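Local coordinates for sigma C capsid protein (PDB 2BSF) that forms the avian reovirus fibre that attaches the virus to host cells and also induces apoptosis, here as its C-terminal receptor-binding region, at residues T84-V89 and N164-T169. Numbering follows the deposited sequence.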
loop_
_atom_site.group_PDB
_atom_site.type_symbol
_atom_site.label_atom_id
_atom_site.label_comp_id
_atom_site.label_asym_id
_atom_site.label_seq_id
_atom_site.Cartn_x
_atom_site.Cartn_y
_atom_site.Cartn_z
ATOM N N THR A 84 14.473 12.493 -18.182
ATOM C CA THR A 84 15.492 13.438 -18.625
ATOM C C THR A 84 15.208 13.679 -20.111
ATOM O O THR A 84 14.942 12.724 -20.880
ATOM C CB THR A 84 16.918 12.853 -18.433
ATOM O OG1 THR A 84 16.941 11.543 -19.010
ATOM C CG2 THR A 84 17.275 12.726 -16.923
ATOM N N GLY A 85 15.232 14.944 -20.519
ATOM C CA GLY A 85 14.992 15.273 -21.912
ATOM C C GLY A 85 13.545 15.666 -22.166
ATOM O O GLY A 85 12.743 15.801 -21.232
ATOM N N ASN A 86 13.217 15.873 -23.433
ATOM C CA ASN A 86 11.845 16.209 -23.803
ATOM C C ASN A 86 11.210 14.998 -24.512
ATOM O O ASN A 86 11.909 14.155 -25.106
ATOM C CB ASN A 86 11.808 17.497 -24.657
ATOM C CG ASN A 86 12.163 17.240 -26.108
ATOM O OD1 ASN A 86 11.363 16.690 -26.858
ATOM N ND2 ASN A 86 13.370 17.607 -26.498
ATOM N N LEU A 87 9.904 14.868 -24.370
ATOM C CA LEU A 87 9.138 13.930 -25.189
ATOM C C LEU A 87 8.294 14.720 -26.191
ATOM O O LEU A 87 7.552 15.631 -25.818
ATOM C CB LEU A 87 8.194 13.072 -24.329
ATOM C CG LEU A 87 7.252 12.135 -25.089
ATOM C CD1 LEU A 87 8.036 10.897 -25.614
ATOM C CD2 LEU A 87 6.076 11.753 -24.172
ATOM N N THR A 88 8.385 14.343 -27.455
ATOM C CA THR A 88 7.612 15.015 -28.482
ATOM C C THR A 88 6.244 14.320 -28.577
ATOM O O THR A 88 6.153 13.085 -28.737
ATOM C CB THR A 88 8.338 14.953 -29.871
ATOM O OG1 THR A 88 9.677 15.465 -29.751
ATOM C CG2 THR A 88 7.570 15.777 -30.932
ATOM N N VAL A 89 5.199 15.117 -28.419
ATOM C CA VAL A 89 3.820 14.636 -28.499
ATOM C C VAL A 89 3.121 15.375 -29.655
ATOM O O VAL A 89 3.540 16.460 -30.058
ATOM C CB VAL A 89 3.042 14.829 -27.170
ATOM C CG1 VAL A 89 3.678 13.992 -26.014
ATOM C CG2 VAL A 89 2.914 16.290 -26.792
ATOM N N ASN A 164 6.503 19.672 -26.964
ATOM C CA ASN A 164 7.518 18.883 -26.265
ATOM C C ASN A 164 7.267 18.996 -24.775
ATOM O O ASN A 164 7.315 20.074 -24.231
ATOM C CB ASN A 164 8.953 19.350 -26.605
ATOM C CG ASN A 164 9.260 19.258 -28.089
ATOM O OD1 ASN A 164 8.949 20.179 -28.846
ATOM N ND2 ASN A 164 9.860 18.140 -28.523
ATOM N N ILE A 165 7.015 17.874 -24.115
ATOM C CA ILE A 165 6.803 17.912 -22.667
ATOM C C ILE A 165 8.105 17.489 -21.949
ATOM O O ILE A 165 8.902 16.740 -22.509
ATOM C CB ILE A 165 5.552 17.057 -22.257
ATOM C CG1 ILE A 165 5.820 15.548 -22.412
ATOM C CG2 ILE A 165 4.301 17.525 -23.071
ATOM C CD1 ILE A 165 4.695 14.656 -21.836
ATOM N N ARG A 166 8.301 17.968 -20.725
ATOM C CA ARG A 166 9.537 17.749 -19.986
ATOM C C ARG A 166 9.200 17.493 -18.527
ATOM O O ARG A 166 8.075 17.691 -18.126
ATOM C CB ARG A 166 10.407 19.035 -20.049
ATOM C CG ARG A 166 10.820 19.388 -21.431
ATOM C CD ARG A 166 11.630 20.672 -21.474
ATOM N NE ARG A 166 12.207 20.751 -22.804
ATOM C CZ ARG A 166 11.631 21.356 -23.833
ATOM N NH1 ARG A 166 10.463 21.996 -23.676
ATOM N NH2 ARG A 166 12.244 21.346 -25.019
ATOM N N SER A 167 10.199 17.138 -17.720
ATOM C CA SER A 167 10.000 16.954 -16.279
ATOM C C SER A 167 8.813 16.017 -15.988
ATOM O O SER A 167 8.036 16.247 -15.057
ATOM C CB SER A 167 9.820 18.324 -15.600
ATOM O OG SER A 167 10.994 19.067 -15.819
ATOM N N LEU A 168 8.707 14.947 -16.787
ATOM C CA LEU A 168 7.632 13.976 -16.649
ATOM C C LEU A 168 7.959 13.112 -15.461
ATOM O O LEU A 168 9.066 12.537 -15.391
ATOM C CB LEU A 168 7.518 13.115 -17.914
ATOM C CG LEU A 168 6.551 11.906 -17.916
ATOM C CD1 LEU A 168 5.051 12.280 -17.838
ATOM C CD2 LEU A 168 6.820 11.111 -19.175
ATOM N N THR A 169 7.038 13.059 -14.505
ATOM C CA THR A 169 7.200 12.140 -13.410
ATOM C C THR A 169 6.061 11.103 -13.462
ATOM O O THR A 169 4.944 11.406 -13.876
ATOM C CB THR A 169 7.175 12.840 -12.023
ATOM O OG1 THR A 169 5.869 13.373 -11.803
ATOM C CG2 THR A 169 8.202 13.954 -11.900
HETATM O O HOH W 1 12.598 15.873 -18.609
#
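Leu87 and Ile165 form an antiparallel hydrogen-bonded pair: Leu87 N gives a nearly straight bond (165°) to Ile165 O at 2.8 Å, and Ile165 N returns one to Leu87 O at 2.9 Å. Each carbonyl also receives a CA-H...O contact, Ile165 O from Asn86 CA and Leu87 O from Asn164 CA. On the sheet face that carries Thr88 and Asn164, Asn164 ND2 donates to Asn86 OD1 at 2.7 Å. The two amide planes stand almost perpendicular (89°), and the donor sits above the plane of the Asn86 carbonyl rather than on a lone pair. A water links Gly85 O, to which it donates, with Ser167 N, where the chain of 164-169 turns a corner. Both segments belong to the antiparallel beta-barrel of the receptor-binding domain; strand 87-89 pairs with the start of strand 163-175, which also pairs with strand 124-132 and, beyond Ser167, with strand 76-84. The Arg166 chain runs extended from CG to NE alongside Asn86 and lays one face of its guanidinium over Asn86 CB, with NE 3.8 Å from that carbon. On the buried face, Leu87 CB meets Ile165 CG1 at 3.9 Å; with Ile165 chi1 at 71°, CG1 lies between its backbone N and carbonyl carbon, and the extended chain beyond brings Ile165 CD1 against Leu87 CD2. Ile165 CG2 touches Val89 CG2 at 4.2 Å, while Ile64 and Phe130 pack against Leu87 and Ile165 respectively.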